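Local coordinates for protein mRNA interferase toxin RelE (Escherichia coli, PDB 4FXI) that cleaves mRNA in the ribosomal A site between the second and third codon positions, shutting down translation during amino acid starvation as the toxin of a toxin-antitoxin pair, at residues L26-K29 with L30-L34. The protein carries 1 engineered substitution. Numbering follows the deposited sequence.
Sequences LKKK and LVEVL
Glu32 reaches back one helical turn to Lys28, and the two side chains form an i to i+4 salt bridge on the outer face of helix 20-35. Lys28 runs extended until its last torsion, where a bend (chi4 53°) swings NZ to 3.3 Å from Glu32 OE1. The ammonium group comes from above the carboxylate plane, about 51° out of it. The bridge is long and joins two solvent-exposed side chains. The other oxygen turns toward Lys29 but does not touch its charge: Lys29 NZ lies 5.2 Å from Glu32 OE2. One water closes that gap, accepting from Lys29 NZ and donating to Glu32 OE2 at 2.7 Å. A second water donates to Glu32 OE2 and also to Lys29 O. This amphipathic helix lies against the mixed sheet of the RelE/ParE toxin fold, and its inner face is packed much more closely. There Leu26, Lys29, Leu30 and Val33 all touch Ile53 of strand 52-54, while Leu26 also meets Trp15 of helix 9-17. The Lys29 side chain is about 7 Å from that of Lys54, inferred to be a transition-state stabiliser. Backbone bonds of the regular alpha-helical kind link the two turns: Leu30 N donates to Leu26 O at 2.8 Å, and Val31 N to Lys27 O at 2.9 Å. Val33 CG2 lies 3.2 Å from Lys29 O, the carbonyl to which its own backbone N donates. On the exposed flank Val31 CG2, set beside its own backbone N, rests 3.3 Å from Lys27 O; the Lys27 chain grazes this methyl with its CG, then leads away, extended.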
ATOM      1  N   LEU A  26      -0.312   4.081  -9.370  1.00 35.04           N
ATOM      2  CA  LEU A  26      -0.580   3.794  -7.966  1.00 33.79           C
ATOM      3  C   LEU A  26      -1.135   5.019  -7.257  1.00 33.95           C
ATOM      4  O   LEU A  26      -1.964   4.905  -6.353  1.00 29.87           O
ATOM      5  CB  LEU A  26       0.690   3.336  -7.256  1.00 33.36           C
ATOM      6  CG  LEU A  26       1.250   1.965  -7.625  1.00 36.72           C
ATOM      7  CD1 LEU A  26       2.572   1.750  -6.907  1.00 35.64           C
ATOM      8  CD2 LEU A  26       0.254   0.871  -7.258  1.00 36.33           C
ATOM      9  N   LYS A  27      -0.688   6.201  -7.672  1.00 30.46           N
ATOM     10  CA  LYS A  27      -1.124   7.414  -6.998  1.00 29.39           C
ATOM     11  C   LYS A  27      -2.619   7.647  -7.172  1.00 27.23           C
ATOM     12  O   LYS A  27      -3.314   7.969  -6.208  1.00 32.49           O
ATOM     13  CB  LYS A  27      -0.319   8.630  -7.471  1.00 32.65           C
ATOM     14  CG  LYS A  27      -0.840   9.950  -6.938  1.00 31.02           C
ATOM     15  CD  LYS A  27       0.044  11.114  -7.409  1.00 31.68           C
ATOM     16  CE  LYS A  27      -0.622  12.444  -7.161  1.00 37.54           C
ATOM     17  NZ  LYS A  27       0.307  13.606  -7.396  1.00 35.54           N
ATOM     18  N   LYS A  28      -3.113   7.458  -8.396  1.00 28.51           N
ATOM     19  CA  LYS A  28      -4.540   7.610  -8.676  1.00 30.30           C
ATOM     20  C   LYS A  28      -5.381   6.704  -7.788  1.00 28.55           C
ATOM     21  O   LYS A  28      -6.410   7.122  -7.247  1.00 29.35           O
ATOM     22  CB  LYS A  28      -4.836   7.310 -10.143  1.00 36.12           C
ATOM     23  CG  LYS A  28      -6.306   7.361 -10.497  1.00 50.15           C
ATOM     24  CD  LYS A  28      -6.516   7.245 -11.999  1.00 66.59           C
ATOM     25  CE  LYS A  28      -7.894   6.681 -12.328  1.00 72.24           C
ATOM     26  NZ  LYS A  28      -8.988   7.444 -11.671  1.00 73.37           N
ATOM     27  N   LYS A  29      -4.926   5.464  -7.642  1.00 30.47           N
ATOM     28  CA  LYS A  29      -5.616   4.467  -6.827  1.00 28.90           C
ATOM     29  C   LYS A  29      -5.509   4.756  -5.324  1.00 24.23           C
ATOM     30  O   LYS A  29      -6.477   4.596  -4.575  1.00 24.72           O
ATOM     31  CB  LYS A  29      -5.092   3.068  -7.159  1.00 29.11           C
ATOM     32  CG  LYS A  29      -5.419   2.609  -8.588  1.00 32.87           C
ATOM     33  CD  LYS A  29      -4.857   1.211  -8.856  1.00 39.19           C
ATOM     34  CE  LYS A  29      -5.343   0.650 -10.181  1.00 49.07           C
ATOM     35  NZ  LYS A  29      -6.823   0.450 -10.169  1.00 59.20           N
ATOM     36  N   LEU A  30      -4.332   5.181  -4.887  1.00 22.89           N
ATOM     37  CA  LEU A  30      -4.132   5.605  -3.504  1.00 21.81           C
ATOM     38  C   LEU A  30      -5.029   6.777  -3.094  1.00 28.68           C
ATOM     39  O   LEU A  30      -5.596   6.785  -2.001  1.00 28.78           O
ATOM     40  CB  LEU A  30      -2.649   5.937  -3.269  1.00 24.27           C
ATOM     41  CG  LEU A  30      -2.267   6.264  -1.828  1.00 25.38           C
ATOM     42  CD1 LEU A  30      -2.645   5.115  -0.902  1.00 28.95           C
ATOM     43  CD2 LEU A  30      -0.777   6.574  -1.723  1.00 28.99           C
ATOM     44  N   VAL A  31      -5.147   7.779  -3.962  1.00 30.63           N
ATOM     45  CA  VAL A  31      -6.033   8.909  -3.691  1.00 25.63           C
ATOM     46  C   VAL A  31      -7.492   8.444  -3.572  1.00 26.17           C
ATOM     47  O   VAL A  31      -8.225   8.915  -2.700  1.00 28.40           O
ATOM     48  CB  VAL A  31      -5.866  10.015  -4.743  1.00 33.21           C
ATOM     49  CG1 VAL A  31      -6.943  11.086  -4.585  1.00 33.20           C
ATOM     50  CG2 VAL A  31      -4.480  10.634  -4.603  1.00 30.94           C
ATOM     51  N   GLU A  32      -7.891   7.506  -4.427  1.00 26.00           N
ATOM     52  CA  GLU A  32      -9.225   6.895  -4.326  1.00 28.85           C
ATOM     53  C   GLU A  32      -9.383   6.156  -2.996  1.00 26.47           C
ATOM     54  O   GLU A  32     -10.436   6.217  -2.349  1.00 29.81           O
ATOM     55  CB  GLU A  32      -9.458   5.915  -5.477  1.00 29.66           C
ATOM     56  CG  GLU A  32      -9.656   6.594  -6.836  1.00 34.48           C
ATOM     57  CD  GLU A  32      -9.642   5.608  -7.998  1.00 36.86           C
ATOM     58  OE1 GLU A  32     -10.212   5.945  -9.052  1.00 45.84           O
ATOM     59  OE2 GLU A  32      -9.070   4.503  -7.860  1.00 36.42           O
ATOM     60  N   VAL A  33      -8.339   5.426  -2.618  1.00 24.05           N
ATOM     61  CA  VAL A  33      -8.321   4.710  -1.343  1.00 24.70           C
ATOM     62  C   VAL A  33      -8.575   5.641  -0.160  1.00 24.49           C
ATOM     63  O   VAL A  33      -9.344   5.322   0.722  1.00 26.13           O
ATOM     64  CB  VAL A  33      -6.991   3.931  -1.166  1.00 27.51           C
ATOM     65  CG1 VAL A  33      -6.744   3.560   0.288  1.00 27.08           C
ATOM     66  CG2 VAL A  33      -7.011   2.681  -2.018  1.00 26.58           C
ATOM     67  N   LEU A  34      -7.974   6.831  -0.166  1.00 27.87           N
ATOM     68  CA  LEU A  34      -8.150   7.736   0.959  1.00 22.59           C
ATOM     69  C   LEU A  34      -9.606   8.112   1.202  1.00 33.11           C
ATOM     70  O   LEU A  34      -9.997   8.405   2.334  1.00 32.12           O
ATOM     71  CB  LEU A  34      -7.325   9.020   0.777  1.00 25.42           C
ATOM     72  CG  LEU A  34      -5.813   8.840   0.790  1.00 26.78           C
ATOM     73  CD1 LEU A  34      -5.159  10.234   0.746  1.00 28.53           C
ATOM     74  CD2 LEU A  34      -5.321   8.088   2.016  1.00 29.93           C
TER
HETATM   75  O   HOH W   1      -8.748   2.879 -10.054  1.00 39.38           O
HETATM   76  O   HOH W   2      -8.636   2.601  -5.651  1.00 40.02           O